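Local coordinates for protein leucyl aminopeptidase (Trypanosoma brucei brucei, PDB 5NTD) that probably removes N-terminal amino acids, preferably leucine, from peptides as an M17 aminopeptidase with a two-manganese active site, here occupied by the inhibitor bestatin, at residues Gly290-Cys295 against Leu341-Ile346; Lys349-Asp354 against Val365-Thr370; Thr370-Arg375 against Thr461-Arg466. One frame throughout, in Å; residues are numbered along the deposited sequence.

Contact 1: Gly290-Cys295 against Leu341-Ile346. With MN (manganese (II) ion), chain B; MN (manganese (II) ion), chain C; BES (2-(3-amino-2-hydroxy-4-phenyl-butyrylamino)-4-methyl-pentanoic acid), chain D.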
loop_
_atom_site.group_PDB
_atom_site.type_symbol
_atom_site.label_atom_id
_atom_site.label_comp_id
_atom_site.label_asym_id
_atom_site.label_seq_id
_atom_site.Cartn_x
_atom_site.Cartn_y
_atom_site.Cartn_z
ATOM N N GLY G 290 -23.137 -20.464 -0.699
ATOM C CA GLY G 290 -23.633 -20.150 0.639
ATOM C C GLY G 290 -22.541 -19.871 1.637
ATOM O O GLY G 290 -22.430 -20.517 2.679
ATOM N N ILE G 291 -21.695 -18.917 1.301
ATOM C CA ILE G 291 -20.578 -18.551 2.198
ATOM C C ILE G 291 -21.147 -17.570 3.200
ATOM O O ILE G 291 -21.300 -16.381 2.920
ATOM C CB ILE G 291 -19.356 -17.994 1.451
ATOM C CG1 ILE G 291 -18.805 -19.066 0.498
ATOM C CG2 ILE G 291 -18.269 -17.550 2.420
ATOM C CD1 ILE G 291 -18.341 -20.367 1.147
ATOM N N VAL G 292 -21.463 -18.087 4.368
ATOM C CA VAL G 292 -22.121 -17.296 5.445
ATOM C C VAL G 292 -21.283 -16.105 5.884
ATOM O O VAL G 292 -21.812 -15.085 6.306
ATOM C CB VAL G 292 -22.485 -18.155 6.663
ATOM C CG1 VAL G 292 -23.601 -19.101 6.266
ATOM C CG2 VAL G 292 -21.292 -18.935 7.184
ATOM N N TYR G 293 -19.971 -16.292 5.820
ATOM C CA TYR G 293 -19.011 -15.201 5.961
ATOM C C TYR G 293 -17.692 -15.539 5.279
ATOM O O TYR G 293 -17.211 -16.655 5.360
ATOM C CB TYR G 293 -18.763 -14.901 7.402
ATOM C CG TYR G 293 -18.066 -13.580 7.673
ATOM C CD1 TYR G 293 -18.689 -12.362 7.379
ATOM C CD2 TYR G 293 -16.785 -13.549 8.208
ATOM C CE1 TYR G 293 -18.071 -11.169 7.646
ATOM C CE2 TYR G 293 -16.148 -12.355 8.481
ATOM C CZ TYR G 293 -16.787 -11.166 8.205
ATOM O OH TYR G 293 -16.168 -9.966 8.475
ATOM N N ASP G 294 -17.180 -14.565 4.534
ATOM C CA ASP G 294 -15.951 -14.706 3.706
ATOM C C ASP G 294 -14.929 -13.766 4.349
ATOM O O ASP G 294 -14.819 -12.607 3.971
ATOM C CB ASP G 294 -16.198 -14.321 2.208
ATOM C CG ASP G 294 -15.034 -14.728 1.254
ATOM O OD1 ASP G 294 -14.074 -15.291 1.815
ATOM O OD2 ASP G 294 -15.119 -14.559 -0.057
ATOM N N CYS G 295 -14.141 -14.277 5.287
ATOM C CA CYS G 295 -12.996 -13.485 5.811
ATOM C C CYS G 295 -11.781 -13.482 4.853
ATOM O O CYS G 295 -10.841 -12.754 5.061
ATOM C CB CYS G 295 -12.581 -13.947 7.213
ATOM S SG CYS G 295 -11.392 -15.312 7.304
ATOM N N LEU G 341 -22.891 -24.543 1.697
ATOM C CA LEU G 341 -22.775 -23.783 2.954
ATOM C C LEU G 341 -21.434 -23.994 3.650
ATOM O O LEU G 341 -21.018 -25.110 3.955
ATOM C CB LEU G 341 -23.866 -24.143 3.936
ATOM C CG LEU G 341 -25.284 -23.989 3.421
ATOM C CD1 LEU G 341 -26.281 -24.479 4.484
ATOM C CD2 LEU G 341 -25.599 -22.556 3.057
ATOM N N ALA G 342 -20.764 -22.880 3.872
ATOM C CA ALA G 342 -19.472 -22.877 4.579
ATOM C C ALA G 342 -19.185 -21.468 5.063
ATOM O O ALA G 342 -19.648 -20.496 4.491
ATOM C CB ALA G 342 -18.340 -23.344 3.679
ATOM N N GLU G 343 -18.447 -21.374 6.148
ATOM C CA GLU G 343 -17.777 -20.118 6.503
ATOM C C GLU G 343 -16.313 -20.255 6.090
ATOM O O GLU G 343 -15.676 -21.257 6.408
ATOM C CB GLU G 343 -17.859 -19.778 7.976
ATOM C CG GLU G 343 -17.095 -18.484 8.291
ATOM C CD GLU G 343 -17.350 -17.929 9.670
ATOM O OE1 GLU G 343 -17.762 -18.681 10.595
ATOM O OE2 GLU G 343 -17.026 -16.736 9.883
ATOM N N ASN G 344 -15.831 -19.247 5.363
ATOM C CA ASN G 344 -14.404 -19.157 4.978
ATOM C C ASN G 344 -13.666 -18.456 6.094
ATOM O O ASN G 344 -13.619 -17.248 6.195
ATOM C CB ASN G 344 -14.207 -18.433 3.678
ATOM C CG ASN G 344 -12.826 -18.655 3.080
ATOM O OD1 ASN G 344 -12.120 -19.594 3.434
ATOM N ND2 ASN G 344 -12.446 -17.795 2.133
ATOM N N ALA G 345 -13.157 -19.273 6.987
ATOM C CA ALA G 345 -12.632 -18.823 8.277
ATOM C C ALA G 345 -11.118 -18.883 8.280
ATOM O O ALA G 345 -10.484 -19.488 7.426
ATOM C CB ALA G 345 -13.195 -19.673 9.428
ATOM N N ILE G 346 -10.567 -18.289 9.308
ATOM C CA ILE G 346 -9.101 -18.271 9.472
ATOM C C ILE G 346 -8.764 -18.889 10.828
ATOM O O ILE G 346 -9.354 -18.572 11.854
ATOM C CB ILE G 346 -8.462 -16.847 9.277
ATOM C CG1 ILE G 346 -6.935 -16.975 9.274
ATOM C CG2 ILE G 346 -8.932 -15.884 10.328
ATOM C CD1 ILE G 346 -6.217 -15.760 8.757
HETATM MN MN MN B . -16.630 -15.083 -1.284
HETATM MN MN MN C . -13.453 -14.857 -1.109
HETATM N N2 BES D . -17.090 -13.252 -2.009
HETATM C C1 BES D . -16.013 -12.594 -2.746
HETATM C C6 BES D . -16.514 -11.749 -3.943
HETATM C C7 BES D . -17.018 -10.361 -3.657
HETATM C C8 BES D . -18.329 -10.149 -3.256
HETATM C C12 BES D . -16.196 -9.257 -3.843
HETATM C C9 BES D . -18.798 -8.863 -3.003
HETATM C C11 BES D . -16.665 -7.960 -3.584
HETATM C C10 BES D . -17.963 -7.759 -3.157
HETATM C C2 BES D . -15.049 -13.713 -3.195
HETATM O O2 BES D . -15.017 -14.870 -2.304
HETATM C C3 BES D . -13.663 -13.138 -3.225
HETATM O O3 BES D . -13.055 -13.225 -2.132
HETATM N N1 BES D . -13.290 -12.676 -4.429
HETATM C C4 BES D . -12.022 -12.084 -4.738
HETATM C C13 BES D . -11.020 -13.120 -5.237
HETATM C C14 BES D . -9.563 -12.658 -5.225
HETATM C C15 BES D . -9.066 -11.952 -3.970
HETATM C C16 BES D . -8.659 -13.850 -5.421
HETATM C C5 BES D . -12.161 -11.060 -5.813
HETATM O O1 BES D . -11.511 -10.022 -5.692
HETATM O O4 BES D . -12.895 -11.274 -6.781
#
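Asn344 donates from ND2 to Asp294 OD1 at 3.0 Å, a side-chain bond between two parallel strands in the central mixed sheet of the M17 catalytic domain. The other oxygen of the carboxylate, Asp294 OD2, bridges both manganese ions at 2.0 Å each, and those ions also hold bestatin. Asp294 and Asn344 lie side by side and point the same way, each with CG anti to its own backbone N (chi1 -168° and -164°). The donor meets OD1 on the syn side, tilted 28° from the carboxylate plane, while OD1 itself stays close to the amide plane. One oxygen therefore serves the metals and the other is tied to the neighbouring strand; ND2 is further bonded to Thr370 O.

Behind this first shell the backbone fixes the pair on both flanks. Asn344 N reaches Tyr293 O at 2.9 Å, and Cys295 N returns to Asn344 O at 3.2 Å. Nearer the start of the pairing, Ala342 N bonds Gly290 O (3.1 Å) and Val292 N bonds Ala342 O (3.0 Å); the chain turns a corner at Val292, beyond which Asp294 pairs with Asn344.

On the other face of the sheet, the extended Glu343 runs alongside Tyr293 with its carboxylate almost perpendicular to the ring. Both polar ends belong to a subunit interface: Glu343 OE2 forms a salt bridge with Arg352 of a neighbouring subunit, and Tyr293 OH bonds Asn353 O of that subunit. At the corner, Val292 CG2 packs against Glu343 CB at 3.6 Å.

Contact 2: Lys349-Asp354 against Val365-Thr370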
loop_
_atom_site.group_PDB
_atom_site.type_symbol
_atom_site.label_atom_id
_atom_site.label_comp_id
_atom_site.label_asym_id
_atom_site.label_seq_id
_atom_site.Cartn_x
_atom_site.Cartn_y
_atom_site.Cartn_z
ATOM N N LYS G 349 -6.862 -24.793 11.268
ATOM C CA LYS G 349 -7.358 -25.757 10.274
ATOM C C LYS G 349 -7.631 -25.161 8.893
ATOM O O LYS G 349 -8.101 -25.868 7.998
ATOM C CB LYS G 349 -8.582 -26.472 10.787
ATOM C CG LYS G 349 -8.256 -27.310 12.022
ATOM C CD LYS G 349 -9.172 -28.491 12.240
ATOM C CE LYS G 349 -10.619 -28.132 12.195
ATOM N NZ LYS G 349 -11.450 -29.367 12.048
ATOM N N SER G 350 -7.252 -23.903 8.696
ATOM C CA SER G 350 -7.434 -23.243 7.393
ATOM C C SER G 350 -6.805 -24.016 6.258
ATOM O O SER G 350 -5.649 -24.424 6.339
ATOM C CB SER G 350 -6.877 -21.833 7.393
ATOM O OG SER G 350 -7.781 -20.910 7.972
ATOM N N TYR G 351 -7.558 -24.206 5.196
ATOM C CA TYR G 351 -6.945 -24.636 3.959
ATOM C C TYR G 351 -5.966 -23.527 3.506
ATOM O O TYR G 351 -6.167 -22.353 3.778
ATOM C CB TYR G 351 -7.967 -25.062 2.880
ATOM C CG TYR G 351 -8.632 -24.015 2.005
ATOM C CD1 TYR G 351 -9.278 -22.903 2.542
ATOM C CD2 TYR G 351 -8.667 -24.184 0.623
ATOM C CE1 TYR G 351 -9.896 -21.967 1.717
ATOM C CE2 TYR G 351 -9.286 -23.264 -0.199
ATOM C CZ TYR G 351 -9.894 -22.157 0.355
ATOM O OH TYR G 351 -10.493 -21.261 -0.498
ATOM N N ARG G 352 -4.901 -23.936 2.853
ATOM C CA ARG G 352 -3.760 -23.056 2.646
ATOM C C ARG G 352 -3.555 -22.629 1.210
ATOM O O ARG G 352 -4.035 -23.267 0.280
ATOM C CB ARG G 352 -2.470 -23.727 3.086
ATOM C CG ARG G 352 -2.496 -24.239 4.501
ATOM C CD ARG G 352 -1.205 -24.982 4.744
ATOM N NE ARG G 352 -1.207 -25.638 6.049
ATOM C CZ ARG G 352 -1.717 -26.843 6.298
ATOM N NH1 ARG G 352 -1.623 -27.341 7.518
ATOM N NH2 ARG G 352 -2.268 -27.576 5.322
ATOM N N ASN G 353 -2.852 -21.520 1.072
ATOM C CA ASN G 353 -2.346 -21.071 -0.216
ATOM C C ASN G 353 -1.139 -21.912 -0.578
ATOM O O ASN G 353 -0.026 -21.623 -0.154
ATOM C CB ASN G 353 -1.962 -19.588 -0.168
ATOM C CG ASN G 353 -3.102 -18.713 0.299
ATOM O OD1 ASN G 353 -4.121 -18.622 -0.383
ATOM N ND2 ASN G 353 -2.939 -18.062 1.435
ATOM N N ASP G 354 -1.395 -22.967 -1.335
ATOM C CA ASP G 354 -0.440 -24.109 -1.662
ATOM C C ASP G 354 -1.105 -25.489 -1.573
ATOM O O ASP G 354 -0.615 -26.447 -2.161
ATOM C CB ASP G 354 0.794 -24.195 -0.732
ATOM C CG ASP G 354 1.935 -23.369 -1.219
ATOM O OD1 ASP G 354 1.907 -22.897 -2.380
ATOM O OD2 ASP G 354 2.877 -23.119 -0.410
ATOM N N VAL G 365 -7.159 -29.489 -7.518
ATOM C CA VAL G 365 -7.120 -28.022 -7.540
ATOM C C VAL G 365 -6.030 -27.541 -6.608
ATOM O O VAL G 365 -6.047 -27.791 -5.422
ATOM C CB VAL G 365 -8.453 -27.409 -7.114
ATOM C CG1 VAL G 365 -8.357 -25.892 -7.022
ATOM C CG2 VAL G 365 -9.539 -27.783 -8.112
ATOM N N GLU G 366 -5.040 -26.882 -7.192
ATOM C CA GLU G 366 -3.994 -26.215 -6.419
ATOM C C GLU G 366 -4.539 -24.851 -5.966
ATOM O O GLU G 366 -4.905 -24.018 -6.780
ATOM C CB GLU G 366 -2.753 -26.003 -7.239
ATOM C CG GLU G 366 -1.638 -25.286 -6.461
ATOM C CD GLU G 366 -0.369 -25.062 -7.263
ATOM O OE1 GLU G 366 -0.351 -25.192 -8.501
ATOM O OE2 GLU G 366 0.657 -24.803 -6.615
ATOM N N VAL G 367 -4.587 -24.638 -4.672
ATOM C CA VAL G 367 -5.115 -23.404 -4.110
ATOM C C VAL G 367 -4.015 -22.324 -4.118
ATOM O O VAL G 367 -3.102 -22.343 -3.328
ATOM C CB VAL G 367 -5.630 -23.581 -2.695
ATOM C CG1 VAL G 367 -6.204 -22.280 -2.145
ATOM C CG2 VAL G 367 -6.708 -24.654 -2.683
ATOM N N ILE G 368 -4.151 -21.383 -5.030
ATOM C CA ILE G 368 -3.264 -20.222 -5.156
ATOM C C ILE G 368 -3.674 -19.163 -4.157
ATOM O O ILE G 368 -2.847 -18.499 -3.554
ATOM C CB ILE G 368 -3.358 -19.592 -6.559
ATOM C CG1 ILE G 368 -3.000 -20.601 -7.640
ATOM C CG2 ILE G 368 -2.456 -18.361 -6.703
ATOM C CD1 ILE G 368 -1.644 -21.257 -7.472
ATOM N N ASN G 369 -4.972 -19.027 -3.977
ATOM C CA ASN G 369 -5.536 -18.004 -3.093
ATOM C C ASN G 369 -6.816 -18.502 -2.437
ATOM O O ASN G 369 -7.793 -18.789 -3.099
ATOM C CB ASN G 369 -5.798 -16.731 -3.878
ATOM C CG ASN G 369 -6.117 -15.550 -2.994
ATOM O OD1 ASN G 369 -7.026 -15.601 -2.171
ATOM N ND2 ASN G 369 -5.403 -14.459 -3.188
ATOM N N THR G 370 -6.810 -18.545 -1.114
ATOM C CA THR G 370 -7.937 -19.079 -0.342
ATOM C C THR G 370 -9.170 -18.210 -0.401
ATOM O O THR G 370 -10.254 -18.644 -0.015
ATOM C CB THR G 370 -7.593 -19.280 1.144
ATOM O OG1 THR G 370 -7.166 -18.051 1.720
ATOM C CG2 THR G 370 -6.485 -20.358 1.293
HETATM O O HOH W 1 0.897 -22.123 -5.050
#
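Tyr351 leads the contact by laying its ring against Thr370 and bonding through its hydroxyl, OH to Thr370 O at 2.7 Å. Its CG sits between the backbone N and the carbonyl carbon (chi1 83°), which swings the ring over to Thr370. The two side chains run past each other in opposite directions, and Thr370 CG2 lies over one ring face, a CH-pi contact 3.9 Å from the ring centroid and 15° off its normal. Tyr351 CE2 meets Val367 CG1 at 3.8 Å. Next, Arg352 contributes its carbonyl, with O against Val367 CB at 3.4 Å; its guanidinium forms a salt bridge to Asp355 and also serves the subunit interface. Asn353 crosses Thr370 at about a right angle and accepts from its backbone, Thr370 N to OD1 at 2.8 Å. Asp354 N then bonds Val367 O at 2.7 Å. One water donates to both Asp354 OD1 (3.0 Å) and Glu366 OE2 (3.1 Å), which probably eases the proximity of two like charges. Asp354 also accepts from Leu308 N and Lys310 N of a neighbouring subunit.

The contact closes a loop around the hairpin of strands 356-358 and 364-366, with helix 254-260 packing on Tyr351 and strand 460-461 flanking 364-366.

Contact 3: Thr370-Arg375 against Thr461-Arg466. With MN (manganese (II) ion), chain C; MN (manganese (II) ion), chain B; BES (2-(3-amino-2-hydroxy-4-phenyl-butyrylamino)-4-methyl-pentanoic acid), chain D; BCT (bicarbonate ion), chain E.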
loop_
_atom_site.group_PDB
_atom_site.type_symbol
_atom_site.label_atom_id
_atom_site.label_comp_id
_atom_site.label_asym_id
_atom_site.label_seq_id
_atom_site.Cartn_x
_atom_site.Cartn_y
_atom_site.Cartn_z
ATOM N N THR G 370 -6.810 -18.545 -1.114
ATOM C CA THR G 370 -7.937 -19.079 -0.342
ATOM C C THR G 370 -9.170 -18.210 -0.401
ATOM O O THR G 370 -10.254 -18.644 -0.015
ATOM C CB THR G 370 -7.593 -19.280 1.144
ATOM O OG1 THR G 370 -7.166 -18.051 1.720
ATOM C CG2 THR G 370 -6.485 -20.358 1.293
ATOM N N ASP G 371 -8.993 -16.966 -0.820
ATOM C CA ASP G 371 -10.115 -15.997 -0.928
ATOM C C ASP G 371 -10.925 -16.141 -2.216
ATOM O O ASP G 371 -12.027 -15.524 -2.362
ATOM C CB ASP G 371 -9.646 -14.561 -0.773
ATOM C CG ASP G 371 -10.763 -13.623 -0.435
ATOM O OD1 ASP G 371 -11.952 -14.060 -0.153
ATOM O OD2 ASP G 371 -10.483 -12.422 -0.537
ATOM N N ALA G 372 -10.411 -17.000 -3.089
ATOM C CA ALA G 372 -11.182 -17.543 -4.236
ATOM C C ALA G 372 -11.838 -18.895 -3.871
ATOM O O ALA G 372 -11.594 -19.935 -4.493
ATOM C CB ALA G 372 -10.314 -17.675 -5.473
ATOM N N GLU G 373 -12.649 -18.821 -2.839
ATOM C CA GLU G 373 -13.280 -19.999 -2.203
ATOM C C GLU G 373 -14.575 -20.422 -2.889
ATOM O O GLU G 373 -14.946 -21.579 -2.887
ATOM C CB GLU G 373 -13.546 -19.720 -0.728
ATOM C CG GLU G 373 -14.825 -18.932 -0.348
ATOM C CD GLU G 373 -14.886 -17.462 -0.742
ATOM O OE1 GLU G 373 -16.039 -16.905 -0.869
ATOM O OE2 GLU G 373 -13.784 -16.802 -0.896
ATOM N N GLY G 374 -15.252 -19.449 -3.447
ATOM C CA GLY G 374 -16.597 -19.629 -3.954
ATOM C C GLY G 374 -16.617 -20.602 -5.091
ATOM O O GLY G 374 -17.439 -21.507 -5.145
ATOM N N ARG G 375 -15.691 -20.425 -6.005
ATOM C CA ARG G 375 -15.646 -21.264 -7.173
ATOM C C ARG G 375 -15.359 -22.711 -6.799
ATOM O O ARG G 375 -15.795 -23.647 -7.468
ATOM C CB ARG G 375 -14.629 -20.728 -8.186
ATOM C CG ARG G 375 -13.193 -20.903 -7.763
ATOM C CD ARG G 375 -12.286 -20.043 -8.621
ATOM N NE ARG G 375 -12.499 -18.616 -8.345
ATOM C CZ ARG G 375 -11.987 -17.635 -9.072
ATOM N NH1 ARG G 375 -11.235 -17.912 -10.131
ATOM N NH2 ARG G 375 -12.254 -16.402 -8.774
ATOM N N THR G 461 -5.262 -24.722 -11.164
ATOM C CA THR G 461 -5.286 -23.797 -10.005
ATOM C C THR G 461 -6.729 -23.294 -9.787
ATOM O O THR G 461 -7.610 -23.556 -10.586
ATOM C CB THR G 461 -4.395 -22.574 -10.227
ATOM O OG1 THR G 461 -4.944 -21.796 -11.298
ATOM C CG2 THR G 461 -2.961 -23.000 -10.581
ATOM N N ASN G 462 -6.949 -22.609 -8.679
ATOM C CA ASN G 462 -8.202 -21.897 -8.435
ATOM C C ASN G 462 -8.173 -20.403 -8.752
ATOM O O ASN G 462 -9.097 -19.683 -8.421
ATOM C CB ASN G 462 -8.670 -22.093 -7.000
ATOM C CG ASN G 462 -7.982 -21.181 -6.030
ATOM O OD1 ASN G 462 -6.770 -20.943 -6.115
ATOM N ND2 ASN G 462 -8.733 -20.705 -5.051
ATOM N N LEU G 463 -7.087 -19.940 -9.338
ATOM C CA LEU G 463 -6.944 -18.528 -9.631
ATOM C C LEU G 463 -6.157 -18.307 -10.882
ATOM O O LEU G 463 -5.139 -18.915 -11.120
ATOM C CB LEU G 463 -6.272 -17.785 -8.481
ATOM C CG LEU G 463 -6.294 -16.242 -8.566
ATOM C CD1 LEU G 463 -7.692 -15.722 -8.321
ATOM C CD2 LEU G 463 -5.355 -15.588 -7.580
ATOM N N MET G 464 -6.617 -17.350 -11.651
ATOM C CA MET G 464 -5.977 -16.964 -12.936
ATOM C C MET G 464 -4.552 -16.444 -12.719
ATOM O O MET G 464 -4.310 -15.688 -11.817
ATOM C CB MET G 464 -6.759 -15.873 -13.641
ATOM C CG MET G 464 -8.228 -16.184 -13.850
ATOM S SD MET G 464 -9.182 -14.734 -13.317
ATOM C CE MET G 464 -9.282 -15.251 -11.574
ATOM N N GLU G 465 -3.650 -16.887 -13.569
ATOM C CA GLU G 465 -2.290 -16.341 -13.647
ATOM C C GLU G 465 -2.334 -14.834 -13.928
ATOM O O GLU G 465 -1.674 -14.063 -13.269
ATOM C CB GLU G 465 -1.469 -17.066 -14.730
ATOM C CG GLU G 465 -0.028 -16.590 -14.963
ATOM C CD GLU G 465 0.828 -16.543 -13.693
ATOM O OE1 GLU G 465 0.567 -17.297 -12.734
ATOM O OE2 GLU G 465 1.774 -15.727 -13.634
ATOM N N ARG G 466 -3.186 -14.443 -14.856
ATOM C CA ARG G 466 -3.421 -13.020 -15.182
ATOM C C ARG G 466 -4.865 -12.618 -14.821
ATOM O O ARG G 466 -5.818 -13.105 -15.403
ATOM C CB ARG G 466 -3.169 -12.739 -16.663
ATOM C CG ARG G 466 -1.815 -13.225 -17.141
ATOM C CD ARG G 466 -1.594 -13.012 -18.621
ATOM N NE ARG G 466 -2.534 -13.769 -19.446
ATOM C CZ ARG G 466 -2.539 -13.795 -20.779
ATOM N NH1 ARG G 466 -1.647 -13.112 -21.491
ATOM N NH2 ARG G 466 -3.450 -14.510 -21.423
HETATM MN MN MN C . -13.453 -14.857 -1.109
HETATM MN MN MN B . -16.630 -15.083 -1.284
HETATM N N2 BES D . -17.090 -13.252 -2.009
HETATM C C1 BES D . -16.013 -12.594 -2.746
HETATM C C6 BES D . -16.514 -11.749 -3.943
HETATM C C7 BES D . -17.018 -10.361 -3.657
HETATM C C8 BES D . -18.329 -10.149 -3.256
HETATM C C12 BES D . -16.196 -9.257 -3.843
HETATM C C9 BES D . -18.798 -8.863 -3.003
HETATM C C11 BES D . -16.665 -7.960 -3.584
HETATM C C10 BES D . -17.963 -7.759 -3.157
HETATM C C2 BES D . -15.049 -13.713 -3.195
HETATM O O2 BES D . -15.017 -14.870 -2.304
HETATM C C3 BES D . -13.663 -13.138 -3.225
HETATM O O3 BES D . -13.055 -13.225 -2.132
HETATM N N1 BES D . -13.290 -12.676 -4.429
HETATM C C4 BES D . -12.022 -12.084 -4.738
HETATM C C13 BES D . -11.020 -13.120 -5.237
HETATM C C14 BES D . -9.563 -12.658 -5.225
HETATM C C15 BES D . -9.066 -11.952 -3.970
HETATM C C16 BES D . -8.659 -13.850 -5.421
HETATM C C5 BES D . -12.161 -11.060 -5.813
HETATM O O1 BES D . -11.511 -10.022 -5.692
HETATM O O4 BES D . -12.895 -11.274 -6.781
HETATM C C BCT E . -14.227 -16.831 -5.667
HETATM O O1 BCT E . -14.818 -16.903 -4.453
HETATM O O2 BCT E . -14.034 -17.809 -6.390
HETATM O O3 BCT E . -13.804 -15.725 -6.084
#
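Asn462 reaches Ala372 in the NTDAEGR signature of M17 aminopeptidases, the turn that supplies metal ligands and runs into helix 374-387. Its ND2 donates to Ala372 O at 3.0 Å from above the carbonyl plane, and the same amide bonds Ile368 N through OD1 and Asn369 O through ND2, so one side chain ties down the backbone leading into the signature. Asn462 O lies against Arg375 CD at 3.2 Å. Leu463 follows; its CD1 faces Ala372 CB at 4.3 Å. Leu463 CD1 also touches bestatin C16 at 3.6 Å, lining the pocket for the inhibitor's leucyl end. The bent chain of Met464 brings CE to the guanidinium edge, 3.6 Å from Arg375 NH1.

Asp371 and Glu373 hold the metals: Asp371 binds one manganese through O and OD1, and the Glu373 carboxylate spans both. Gly374 N and Arg375 N donate to a bicarbonate, which in related M17 enzymes has been proposed as a general base. Bent at chi3 (68°), Arg375 turns its guanidinium edge to that ion, giving a nearly straight bond from NE to bicarbonate O2 (2.6 Å, 173°), while NH2 reaches bicarbonate O3 at 3.2 Å.

In the fold
The contacts follow one another along the catalytic domain in the order 1, 2, 3, all on the same side of the chain's centre. Contact 1 lies in the large mixed sheet of the catalytic domain, where strands 283-291 and 334-344 run parallel; its centre is about 14 Å from that of contact 2 and about 15 Å from that of contact 3. Contacts 2 and 3, whose centres are about 9 Å apart, share Thr370 and border the small sheet of strands 356-358, 364-366 and 460-461. Contacts 1 and 3 both reach the two manganese ions and bestatin, approaching the metals from separate parts of the chain. Contacts 1 and 2 both also reach neighbouring subunits of the hexamer, so metal site and interface lie close together.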